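Local coordinates for glyoxalase family protein, putative (Bacillus anthracis, PDB 2QQZ) that is of unknown function but belongs to the glyoxalase/bleomycin resistance/dioxygenase superfamily, whose paired beta-alpha-beta-beta-beta modules commonly form a metal or ligand pocket, at residues His13-Ala18 and Gly63-Phe68; Ala17-Cys22 and Asp113-Arg118; Glu24-Phe29 and Gly49-Lys54; Val106-Val111 and Arg118-Glu123. One frame throughout, in Å; residues are numbered along the deposited sequence. Where two conformers were deposited one is given.

Contact 1 (His13-Ala18 and Gly63-Phe68); sequences HVQVAA and GVEQNF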
# COMPACT_ATOMS: atom_id res chain seq x y z
N HIS A 13 -7.04 -1.49 0.87
CA HIS A 13 -6.24 -2.42 0.09
C HIS A 13 -5.11 -1.65 -0.57
O HIS A 13 -5.11 -0.44 -0.58
CB HIS A 13 -7.08 -3.20 -1.00
CG HIS A 13 -7.61 -2.35 -2.11
ND1 HIS A 13 -8.85 -1.75 -2.05
CD2 HIS A 13 -7.09 -2.02 -3.31
CE1 HIS A 13 -9.06 -1.06 -3.16
NE2 HIS A 13 -8.00 -1.21 -3.94
N VAL A 14 -4.13 -2.40 -1.09
CA VAL A 14 -3.10 -1.86 -1.96
C VAL A 14 -3.21 -2.55 -3.32
O VAL A 14 -3.47 -3.76 -3.43
CB VAL A 14 -1.66 -2.04 -1.37
CG1 VAL A 14 -1.51 -1.18 -0.16
CG2 VAL A 14 -1.34 -3.55 -1.02
N GLN A 15 -3.05 -1.75 -4.36
CA GLN A 15 -3.05 -2.26 -5.70
C GLN A 15 -1.59 -2.38 -6.14
O GLN A 15 -0.87 -1.39 -6.18
CB GLN A 15 -3.87 -1.36 -6.63
CG GLN A 15 -3.61 -1.82 -8.07
CD GLN A 15 -4.83 -1.92 -8.88
OE1 GLN A 15 -5.77 -2.64 -8.53
NE2 GLN A 15 -4.85 -1.21 -9.98
N VAL A 16 -1.15 -3.60 -6.46
CA VAL A 16 0.23 -3.91 -6.95
C VAL A 16 0.12 -4.25 -8.44
O VAL A 16 -0.77 -4.98 -8.85
CB VAL A 16 0.75 -5.14 -6.17
CG1 VAL A 16 2.08 -5.69 -6.73
CG2 VAL A 16 0.88 -4.79 -4.67
N ALA A 17 1.00 -3.68 -9.26
CA ALA A 17 0.84 -3.86 -10.71
C ALA A 17 1.62 -5.11 -11.14
O ALA A 17 2.55 -5.54 -10.43
CB ALA A 17 1.31 -2.64 -11.43
N ALA A 18 1.25 -5.65 -12.30
CA ALA A 18 1.84 -6.85 -12.85
C ALA A 18 1.53 -6.87 -14.33
O ALA A 18 0.61 -6.17 -14.80
CB ALA A 18 1.26 -8.07 -12.15
N GLY A 63 -3.17 -6.02 -10.09
CA GLY A 63 -3.82 -5.45 -11.25
C GLY A 63 -2.89 -5.48 -12.45
O GLY A 63 -1.68 -5.12 -12.37
N VAL A 64 -3.46 -5.89 -13.58
CA VAL A 64 -2.75 -6.11 -14.83
C VAL A 64 -2.44 -4.75 -15.45
O VAL A 64 -3.33 -3.85 -15.49
CB VAL A 64 -3.61 -6.98 -15.80
CG1 VAL A 64 -3.25 -6.70 -17.21
CG2 VAL A 64 -3.35 -8.42 -15.54
N GLU A 65 -1.19 -4.58 -15.93
CA GLU A 65 -0.80 -3.35 -16.61
C GLU A 65 0.00 -3.66 -17.86
O GLU A 65 1.08 -4.28 -17.81
CB GLU A 65 0.00 -2.44 -15.66
CG GLU A 65 -0.79 -1.93 -14.45
CD GLU A 65 -1.95 -0.96 -14.78
OE1 GLU A 65 -2.08 -0.52 -15.95
OE2 GLU A 65 -2.73 -0.61 -13.85
N GLN A 66 -0.50 -3.24 -19.01
CA GLN A 66 0.23 -3.42 -20.20
C GLN A 66 1.56 -2.65 -20.15
O GLN A 66 2.57 -3.13 -20.69
CB GLN A 66 -0.63 -2.88 -21.33
CG GLN A 66 -0.04 -2.95 -22.59
CD GLN A 66 -0.86 -2.16 -23.59
OE1 GLN A 66 -1.76 -1.38 -23.22
NE2 GLN A 66 -0.58 -2.37 -24.83
N ASN A 67 1.54 -1.49 -19.48
CA ASN A 67 2.76 -0.68 -19.33
C ASN A 67 3.38 -0.90 -17.95
O ASN A 67 3.82 0.00 -17.31
CB ASN A 67 2.47 0.78 -19.58
CG ASN A 67 2.17 1.08 -21.03
OD1 ASN A 67 1.18 1.77 -21.34
ND2 ASN A 67 2.99 0.54 -21.94
N PHE A 68 3.36 -2.14 -17.48
CA PHE A 68 3.91 -2.46 -16.18
C PHE A 68 5.40 -2.00 -15.97
O PHE A 68 6.30 -2.28 -16.80
CB PHE A 68 3.79 -3.95 -15.92
CG PHE A 68 4.50 -4.42 -14.68
CD1 PHE A 68 4.10 -3.98 -13.44
CD2 PHE A 68 5.55 -5.35 -14.76
CE1 PHE A 68 4.75 -4.40 -12.27
CE2 PHE A 68 6.22 -5.77 -13.63
CZ PHE A 68 5.80 -5.35 -12.37

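Contact 2 (Ala17-Cys22 and Asp113-Arg118); sequences AAPVGC and DPFGNR. With SO4 (sulfate ion), chain D.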
# COMPACT_ATOMS: atom_id res chain seq x y z
N ALA A 17 1.00 -3.68 -9.26
CA ALA A 17 0.84 -3.86 -10.71
C ALA A 17 1.62 -5.11 -11.14
O ALA A 17 2.55 -5.54 -10.43
CB ALA A 17 1.31 -2.64 -11.43
N ALA A 18 1.25 -5.65 -12.30
CA ALA A 18 1.84 -6.85 -12.85
C ALA A 18 1.53 -6.87 -14.33
O ALA A 18 0.61 -6.17 -14.80
CB ALA A 18 1.26 -8.07 -12.15
N PRO A 19 2.30 -7.64 -15.10
CA PRO A 19 1.96 -7.66 -16.52
C PRO A 19 0.72 -8.48 -16.92
O PRO A 19 0.26 -9.35 -16.16
CB PRO A 19 3.21 -8.26 -17.17
CG PRO A 19 3.90 -9.04 -16.09
CD PRO A 19 3.50 -8.44 -14.77
N VAL A 20 0.27 -8.27 -18.15
CA VAL A 20 -0.82 -9.12 -18.68
C VAL A 20 -0.38 -10.58 -18.58
O VAL A 20 0.78 -10.89 -18.86
CB VAL A 20 -1.09 -8.73 -20.14
CG1 VAL A 20 -2.22 -9.52 -20.73
CG2 VAL A 20 -1.38 -7.23 -20.22
N GLY A 21 -1.29 -11.49 -18.22
CA GLY A 21 -0.97 -12.91 -18.11
C GLY A 21 -0.38 -13.32 -16.78
O GLY A 21 0.04 -14.45 -16.62
N CYS A 22 -0.38 -12.43 -15.79
CA CYS A 22 0.36 -12.66 -14.54
C CYS A 22 -0.30 -13.65 -13.57
O CYS A 22 0.34 -14.02 -12.56
CB CYS A 22 0.50 -11.33 -13.76
SG CYS A 22 -1.16 -10.68 -13.28
N ASP A 113 8.36 -9.92 -5.53
CA ASP A 113 7.41 -10.92 -6.09
C ASP A 113 7.95 -11.36 -7.48
O ASP A 113 9.02 -10.89 -7.90
CB ASP A 113 5.95 -10.39 -6.15
CG ASP A 113 5.73 -9.28 -7.20
OD1 ASP A 113 6.63 -9.07 -8.07
OD2 ASP A 113 4.64 -8.65 -7.18
N PRO A 114 7.23 -12.27 -8.18
CA PRO A 114 7.72 -12.75 -9.46
C PRO A 114 7.87 -11.63 -10.51
O PRO A 114 8.58 -11.85 -11.50
CB PRO A 114 6.62 -13.73 -9.87
CG PRO A 114 6.07 -14.13 -8.63
CD PRO A 114 5.97 -12.93 -7.84
N PHE A 115 7.32 -10.42 -10.28
CA PHE A 115 7.31 -9.39 -11.35
C PHE A 115 8.30 -8.29 -11.00
O PHE A 115 8.46 -7.33 -11.76
CB PHE A 115 5.91 -8.80 -11.52
CG PHE A 115 4.83 -9.85 -11.44
CD1 PHE A 115 4.74 -10.85 -12.44
CD2 PHE A 115 3.99 -9.91 -10.34
CE1 PHE A 115 3.80 -11.88 -12.33
CE2 PHE A 115 3.00 -10.97 -10.21
CZ PHE A 115 2.93 -11.94 -11.20
N GLY A 116 8.98 -8.46 -9.87
CA GLY A 116 10.00 -7.55 -9.46
C GLY A 116 9.51 -6.46 -8.50
O GLY A 116 10.29 -5.56 -8.20
N ASN A 117 8.25 -6.51 -8.07
CA ASN A 117 7.75 -5.56 -7.02
C ASN A 117 8.32 -5.93 -5.64
O ASN A 117 8.32 -7.13 -5.27
CB ASN A 117 6.21 -5.58 -6.90
CG ASN A 117 5.52 -5.22 -8.18
OD1 ASN A 117 5.69 -4.11 -8.71
ND2 ASN A 117 4.71 -6.14 -8.69
N ARG A 118 8.83 -4.93 -4.94
CA ARG A 118 9.24 -5.07 -3.52
C ARG A 118 8.03 -5.18 -2.59
O ARG A 118 7.05 -4.41 -2.71
CB ARG A 118 10.06 -3.89 -3.11
CG ARG A 118 10.45 -3.86 -1.62
CD ARG A 118 11.74 -2.98 -1.47
NE ARG A 118 12.93 -3.77 -1.84
CZ ARG A 118 14.20 -3.42 -1.56
NH1 ARG A 118 14.47 -2.28 -0.93
NH2 ARG A 118 15.19 -4.20 -1.96
S SO4 D . 18.09 -1.40 -1.69
O1 SO4 D . 17.54 -2.40 -0.81
O2 SO4 D . 17.81 -0.05 -1.25
O3 SO4 D . 19.53 -1.67 -1.70
O4 SO4 D . 17.61 -1.56 -3.05
O HOH W 1 3.53 -2.48 -8.44

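Contact 3 (Glu24-Phe29 and Gly49-Lys54); sequences EEARAF and GGCWFK. With SO4 (sulfate ion), chain C.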
# COMPACT_ATOMS: atom_id res chain seq x y z
N GLU A 24 -1.24 -16.78 -13.06
CA GLU A 24 -0.68 -18.05 -12.58
C GLU A 24 0.48 -17.79 -11.60
O GLU A 24 0.48 -18.30 -10.45
CB GLU A 24 -0.16 -18.86 -13.75
CG GLU A 24 -0.66 -20.27 -13.84
CD GLU A 24 -0.12 -20.95 -15.09
OE1 GLU A 24 1.02 -20.58 -15.50
OE2 GLU A 24 -0.81 -21.84 -15.68
N GLU A 25 1.43 -16.98 -12.05
CA GLU A 25 2.60 -16.59 -11.23
C GLU A 25 2.21 -15.83 -9.96
O GLU A 25 2.82 -16.02 -8.91
CB GLU A 25 3.58 -15.76 -12.05
CG GLU A 25 4.53 -16.59 -12.82
CD GLU A 25 5.69 -15.77 -13.34
OE1 GLU A 25 6.86 -16.05 -12.94
OE2 GLU A 25 5.44 -14.82 -14.12
N ALA A 26 1.20 -14.98 -10.04
CA ALA A 26 0.74 -14.24 -8.87
C ALA A 26 0.14 -15.19 -7.81
O ALA A 26 0.45 -15.07 -6.60
CB ALA A 26 -0.30 -13.19 -9.30
N ARG A 27 -0.69 -16.15 -8.26
CA ARG A 27 -1.27 -17.15 -7.37
C ARG A 27 -0.17 -18.03 -6.79
O ARG A 27 -0.20 -18.32 -5.59
CB ARG A 27 -2.38 -17.98 -8.06
CG ARG A 27 -3.49 -17.09 -8.57
CD ARG A 27 -4.78 -17.75 -8.95
NE ARG A 27 -4.96 -17.86 -10.38
CZ ARG A 27 -5.91 -17.27 -11.11
NH1 ARG A 27 -5.93 -17.54 -12.40
NH2 ARG A 27 -6.83 -16.46 -10.58
N ALA A 28 0.80 -18.42 -7.61
CA ALA A 28 1.90 -19.22 -7.09
C ALA A 28 2.66 -18.50 -5.96
O ALA A 28 3.05 -19.13 -4.95
CB ALA A 28 2.85 -19.68 -8.23
N PHE A 29 2.84 -17.18 -6.07
CA PHE A 29 3.62 -16.48 -5.09
C PHE A 29 2.77 -15.95 -3.92
O PHE A 29 3.00 -16.34 -2.75
CB PHE A 29 4.42 -15.34 -5.73
CG PHE A 29 5.23 -14.54 -4.74
CD1 PHE A 29 6.52 -14.95 -4.37
CD2 PHE A 29 4.69 -13.37 -4.20
CE1 PHE A 29 7.27 -14.18 -3.47
CE2 PHE A 29 5.44 -12.60 -3.31
CZ PHE A 29 6.73 -13.03 -2.95
N GLY A 49 -8.67 -8.95 -15.71
CA GLY A 49 -7.54 -9.79 -15.31
C GLY A 49 -7.04 -9.52 -13.90
O GLY A 49 -7.51 -8.59 -13.25
N GLY A 50 -6.06 -10.29 -13.42
CA GLY A 50 -5.43 -10.00 -12.15
C GLY A 50 -6.11 -10.83 -11.09
O GLY A 50 -7.00 -11.63 -11.41
N CYS A 51 -5.68 -10.70 -9.85
CA CYS A 51 -6.24 -11.43 -8.73
C CYS A 51 -6.15 -10.66 -7.44
O CYS A 51 -5.36 -9.72 -7.31
CB CYS A 51 -5.67 -12.84 -8.60
SG CYS A 51 -4.10 -13.17 -9.34
N TRP A 52 -6.97 -11.08 -6.47
CA TRP A 52 -7.10 -10.45 -5.17
C TRP A 52 -6.78 -11.47 -4.11
O TRP A 52 -7.15 -12.63 -4.24
CB TRP A 52 -8.54 -9.97 -4.95
CG TRP A 52 -8.93 -8.76 -5.81
CD1 TRP A 52 -8.23 -8.25 -6.87
CD2 TRP A 52 -10.10 -7.92 -5.65
NE1 TRP A 52 -8.86 -7.14 -7.38
CE2 TRP A 52 -10.04 -6.94 -6.69
CE3 TRP A 52 -11.22 -7.95 -4.77
CZ2 TRP A 52 -11.05 -5.94 -6.86
CZ3 TRP A 52 -12.21 -6.95 -4.93
CH2 TRP A 52 -12.11 -5.96 -5.96
N PHE A 53 -6.10 -11.03 -3.05
CA PHE A 53 -5.71 -11.94 -1.96
C PHE A 53 -6.06 -11.23 -0.66
O PHE A 53 -6.00 -10.02 -0.60
CB PHE A 53 -4.23 -12.33 -2.01
CG PHE A 53 -3.85 -13.01 -3.28
CD1 PHE A 53 -3.92 -14.39 -3.39
CD2 PHE A 53 -3.49 -12.25 -4.40
CE1 PHE A 53 -3.61 -15.02 -4.58
CE2 PHE A 53 -3.19 -12.87 -5.61
CZ PHE A 53 -3.24 -14.26 -5.70
N LYS A 54 -6.52 -12.00 0.32
CA LYS A 54 -6.87 -11.49 1.64
C LYS A 54 -5.65 -11.42 2.56
O LYS A 54 -4.89 -12.37 2.61
CB LYS A 54 -7.89 -12.48 2.24
CG LYS A 54 -8.45 -12.06 3.57
CD LYS A 54 -9.31 -13.17 4.21
CE LYS A 54 -9.46 -12.86 5.69
NZ LYS A 54 -10.28 -11.62 5.83
S SO4 C . -8.85 -4.24 -10.34
O1 SO4 C . -9.04 -4.73 -8.96
O2 SO4 C . -9.66 -4.98 -11.33
O3 SO4 C . -7.43 -4.45 -10.66
O4 SO4 C . -9.23 -2.84 -10.41

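Contact 4 (Val106-Val111 and Arg118-Glu123); sequences VIRFYV and RIEFME. With SO4 (sulfate ion), chain D.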
# COMPACT_ATOMS: atom_id res chain seq x y z
N VAL A 106 11.84 -3.13 15.38
CA VAL A 106 11.11 -3.94 14.41
C VAL A 106 12.03 -4.90 13.67
O VAL A 106 13.14 -4.56 13.25
CB VAL A 106 10.32 -3.05 13.41
CG1 VAL A 106 9.68 -3.87 12.34
CG2 VAL A 106 9.19 -2.26 14.12
N ILE A 107 11.58 -6.13 13.48
CA ILE A 107 12.28 -7.06 12.64
C ILE A 107 11.61 -6.96 11.31
O ILE A 107 10.37 -6.92 11.22
CB ILE A 107 12.15 -8.52 13.19
CG1 ILE A 107 12.76 -8.58 14.59
CG2 ILE A 107 12.80 -9.56 12.22
CD1 ILE A 107 12.61 -9.93 15.32
N ARG A 108 12.39 -6.94 10.24
CA ARG A 108 11.75 -6.84 8.94
C ARG A 108 12.67 -7.21 7.81
O ARG A 108 13.90 -7.21 7.95
CB ARG A 108 11.24 -5.42 8.75
CG ARG A 108 12.33 -4.41 8.57
CD ARG A 108 11.72 -3.07 8.44
NE ARG A 108 12.82 -2.09 8.41
CZ ARG A 108 12.71 -0.81 8.05
NH1 ARG A 108 11.53 -0.30 7.69
NH2 ARG A 108 13.78 -0.05 8.08
N PHE A 109 12.08 -7.51 6.67
CA PHE A 109 12.86 -7.90 5.50
C PHE A 109 12.03 -7.70 4.24
O PHE A 109 10.77 -7.61 4.31
CB PHE A 109 13.34 -9.36 5.62
CG PHE A 109 12.24 -10.40 5.59
CD1 PHE A 109 11.80 -10.92 4.38
CD2 PHE A 109 11.67 -10.87 6.77
CE1 PHE A 109 10.83 -11.90 4.35
CE2 PHE A 109 10.66 -11.85 6.76
CZ PHE A 109 10.22 -12.35 5.56
N TYR A 110 12.72 -7.65 3.10
CA TYR A 110 12.05 -7.44 1.81
C TYR A 110 12.21 -8.68 0.99
O TYR A 110 13.19 -9.40 1.11
CB TYR A 110 12.69 -6.29 1.05
CG TYR A 110 12.88 -5.05 1.85
CD1 TYR A 110 11.78 -4.35 2.35
CD2 TYR A 110 14.15 -4.51 2.06
CE1 TYR A 110 11.94 -3.19 3.09
CE2 TYR A 110 14.32 -3.31 2.79
CZ TYR A 110 13.21 -2.68 3.31
OH TYR A 110 13.29 -1.50 4.04
N VAL A 111 11.24 -8.90 0.12
CA VAL A 111 11.35 -9.87 -0.96
C VAL A 111 10.85 -9.15 -2.22
O VAL A 111 10.21 -8.10 -2.14
CB VAL A 111 10.53 -11.14 -0.68
CG1 VAL A 111 10.83 -11.69 0.69
CG2 VAL A 111 9.03 -10.84 -0.76
N ARG A 118 8.83 -4.93 -4.94
CA ARG A 118 9.24 -5.07 -3.52
C ARG A 118 8.03 -5.18 -2.59
O ARG A 118 7.05 -4.41 -2.71
CB ARG A 118 10.06 -3.89 -3.11
CG ARG A 118 10.45 -3.86 -1.62
CD ARG A 118 11.74 -2.98 -1.47
NE ARG A 118 12.93 -3.77 -1.84
CZ ARG A 118 14.20 -3.42 -1.56
NH1 ARG A 118 14.47 -2.28 -0.93
NH2 ARG A 118 15.19 -4.20 -1.96
N ILE A 119 8.11 -6.12 -1.65
CA ILE A 119 7.11 -6.33 -0.59
C ILE A 119 7.96 -6.39 0.69
O ILE A 119 9.03 -7.03 0.67
CB ILE A 119 6.44 -7.73 -0.73
CG1 ILE A 119 5.72 -7.83 -2.07
CG2 ILE A 119 5.49 -8.01 0.47
CD1 ILE A 119 4.62 -6.77 -2.27
N GLU A 120 7.47 -5.77 1.76
CA GLU A 120 8.13 -5.82 3.06
C GLU A 120 7.27 -6.59 4.06
O GLU A 120 6.02 -6.51 4.03
CB GLU A 120 8.32 -4.41 3.55
CG GLU A 120 8.85 -4.35 5.04
CD GLU A 120 8.90 -2.93 5.53
OE1 GLU A 120 8.90 -2.00 4.65
OE2 GLU A 120 8.91 -2.72 6.78
N PHE A 121 7.93 -7.41 4.87
CA PHE A 121 7.34 -8.09 6.01
C PHE A 121 7.99 -7.60 7.29
O PHE A 121 9.24 -7.45 7.36
CB PHE A 121 7.49 -9.58 5.81
CG PHE A 121 6.81 -10.08 4.56
CD1 PHE A 121 5.42 -10.14 4.47
CD2 PHE A 121 7.56 -10.46 3.45
CE1 PHE A 121 4.78 -10.61 3.34
CE2 PHE A 121 6.92 -10.89 2.32
CZ PHE A 121 5.54 -10.97 2.27
N MSE A 122 7.16 -7.30 8.31
CA MSE A 122 7.67 -6.80 9.58
C MSE A 122 6.91 -7.32 10.81
O MSE A 122 5.76 -7.66 10.69
CB MSE A 122 7.55 -5.29 9.63
CG MSE A 122 6.12 -4.81 9.38
SE MSE A 122 6.16 -2.90 9.84
CE MSE A 122 5.85 -3.06 11.80
N GLU A 123 7.58 -7.34 11.97
CA GLU A 123 6.92 -7.59 13.24
C GLU A 123 7.61 -6.77 14.32
O GLU A 123 8.83 -6.60 14.28
CB GLU A 123 6.97 -9.10 13.55
CG GLU A 123 6.13 -9.51 14.75
CD GLU A 123 6.25 -10.98 15.07
OE1 GLU A 123 7.26 -11.61 14.70
OE2 GLU A 123 5.34 -11.51 15.73
S SO4 D . 18.09 -1.40 -1.69
O1 SO4 D . 17.54 -2.40 -0.81
O2 SO4 D . 17.81 -0.05 -1.25
O3 SO4 D . 19.53 -1.67 -1.70
O4 SO4 D . 17.61 -1.56 -3.05
O HOH W 2 8.69 -1.47 9.10

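Contact 1 (His13-Ala18 and Gly63-Phe68)
The ring of Phe68 lies against the last part of strand 8-18, with CA of Ala18 over one face. The backbone below is a parallel pairing of strands 8-18 and 58-64 in the mixed sheet of the first beta-alpha-beta-beta-beta module of the glyoxalase fold. The CH-pi contact puts Ala18 CA 3.9 Å from the centroid of the Phe68 ring, offset toward the rim. At the near side of the ring, Phe68 CE1 comes within 3.1 Å of Ala17 O at an oblique angle, and Phe68 CD1 rests on the methyl group of Ala17. CG of Phe68 is anti to the backbone N (chi1 173°), and this swings the ring over strand 8-18 from beyond the turn. Ala17 pairs with Gly63, and Ala18 with Val64. Gly63 N donates to Val16 O, while the return bond from Ala18 N to Gly63 O is weak. Past the paired residues the second segment folds into a type I turn from Glu65 to Phe68, which carries the Phe68 ring over to Ala17 and Ala18 on the neighbouring strand 8-18. Gln15 sends its amide end toward Gly63, on the same side of the sheet as Ala17. Nearer the His13 end, the strand pairs antiparallel with a strand of the second subunit, so the sheet continues across the dimer interface. Glu65 CG packs on Ala17 CB at 3.7 Å. Glu65 N donates to Ala18 O at 2.7 Å.

Contact 2 (Ala17-Cys22 and Asp113-Arg118)
Ala17 and Ala18 lie in the last part of strand 8-18, and the chain then turns through a type II turn from Pro19 to Cys22. Facing it, residues 113-117 connect strands 106-112 and 118-124, with a type I turn from Asp113 to Gly116. No backbone-to-backbone hydrogen bond joins the two segments. The polar link is the side chain of Asn117, whose ND2 donates to Ala17 O at 2.8 Å. The same ND2 gives a straighter bond to Asp113 OD2, on the syn side of the carboxylate. Asp113 OD1 accepts from Phe115 N, making an Asx turn, and from Asn117 N on the opposite face of the carboxylate plane. Asp113 thus fixes the turn and aims the amide of Asn117. A water joins Asn117 OD1 to Ala17 N. Phe115 supplies the apolar half. Ala18 CB sits over one face of the Phe115 ring, 4.0 Å from its centroid (a CH-pi contact), and Pro114 CB covers the other. Pro19 CD approaches Phe115 CD1 obliquely at 3.6 Å. Cys22 CB reaches CZ at the far end of the ring, and its sulfur makes an oblique sulfur-aromatic contact. The arrangement is an Asx-stabilised hairpin turn of the second glyoxalase module, docked on the first module beside strand 8-18.

Contact 3 (Glu24-Phe29 and Gly49-Lys54)
Ala26 and Arg27 pack on Cys51 and Phe53 in a helix-on-sheet contact within the first module of the chain. Helix 23-33 packs on one face of the mixed sheet, running along strand 51-55. Their local axes are nearly parallel, at 10°, and 9.5 Å apart at closest approach. No hydrogen bond crosses between the segments. The sulfur of Cys51 fits beside two helix residues, with Cys51 SG 3.8 Å from Ala26 CB and 4.0 Å from Arg27 CG. Phe53 points the end of its ring at the helix. Phe53 CZ touches Arg27 CA at 3.9 Å and lies at a similar distance from Ala26 O. The Arg27 chain crosses Phe53 at about a right angle, with its guanidinium plane turned 61° from the ring. The aliphatic part of Arg27 touches the ring; the chain bends at chi3 (-104°), and NH2 makes a salt bridge with Glu38 on strand 37-39. Trp52, next along the strand, faces the other side of the sheet. Trp52 NE1 donates to sulfate O1 at 2.9 Å, with the oxygen at the ring edge. Lys41 and Arg48 also bind this ion, which probably came from the crystallisation liquor. A helix laid along a face of a four-stranded mixed sheet is the basic unit of the glyoxalase-type beta-alpha-beta-beta-beta fold.

Contact 4 (Val106-Val111 and Arg118-Glu123)
Strands 106-112 and 118-124 form an antiparallel hairpin, with local axes 4.7 Å apart at 166° and hydrogen-bonded pairs at Ile107-Glu123, Phe109-Phe121 and Val111-Ile119. Each of these pairs is joined by two bonds. Between them, Arg108 meets Met122 (a selenomethionine), and Tyr110 meets Glu120, in non-hydrogen-bonded pairs. The guanidinium of Arg118 lies flat on the Tyr110 ring, with planes 8° apart and centres 4.3 Å apart. This is an off-centre cation-pi stack. The bend at chi3 (-80°) turns the Arg118 tip back over the ring. NH1 and NH2 then both donate to one oxygen of a sulfate ion, at the edge of the group. Glu120 runs alongside Tyr110, with OE1 at the ring edge. Glu120 OE1 is hydrogen-bonded to His75 NE2, while Glu120 OE2 forms a long salt bridge of 3.7 Å with Arg108 NH1. A water donates to Glu120 OE2 at 2.6 Å and weakly accepts from Arg108 NH1. The stronger partner of Arg108 is Asp100. On the opposite face, Phe121 CB sits over the Phe109 ring, and the two rings meet obliquely. Val111 CG2 touches the edge of Phe121. Helix 83-92 covers this apolar face through Ile83 and Phe86. Strands 76-80 and 98-100 flank the hairpin, and Glu120 and Met122 pack against His13 and Asp12 of the second subunit.

How the contacts relate
Contacts 1 and 3 belong to one mixed sheet, and contact 4 to the other. Contact 2 bridges the two modules: it shares Ala17 and Ala18 with contact 1 and Arg118 with contact 4. Contacts 2, 3 and 4 are mostly buried, while contact 1 is partly exposed at its turn. Their chemistry follows their place. Contacts 1 and 4 rest on backbone bonds, parallel in the first and antiparallel in the second. Contact 2 is joined by one amide-to-backbone bond from Asn117, positioned by Asp113, and by packing round Phe115. Contact 3 rests on apolar packing. Phe68 touches Phe115 between contacts 1 and 2. Phe29 of the helix meets Pro114 of contact 2 and Val111 of contact 4.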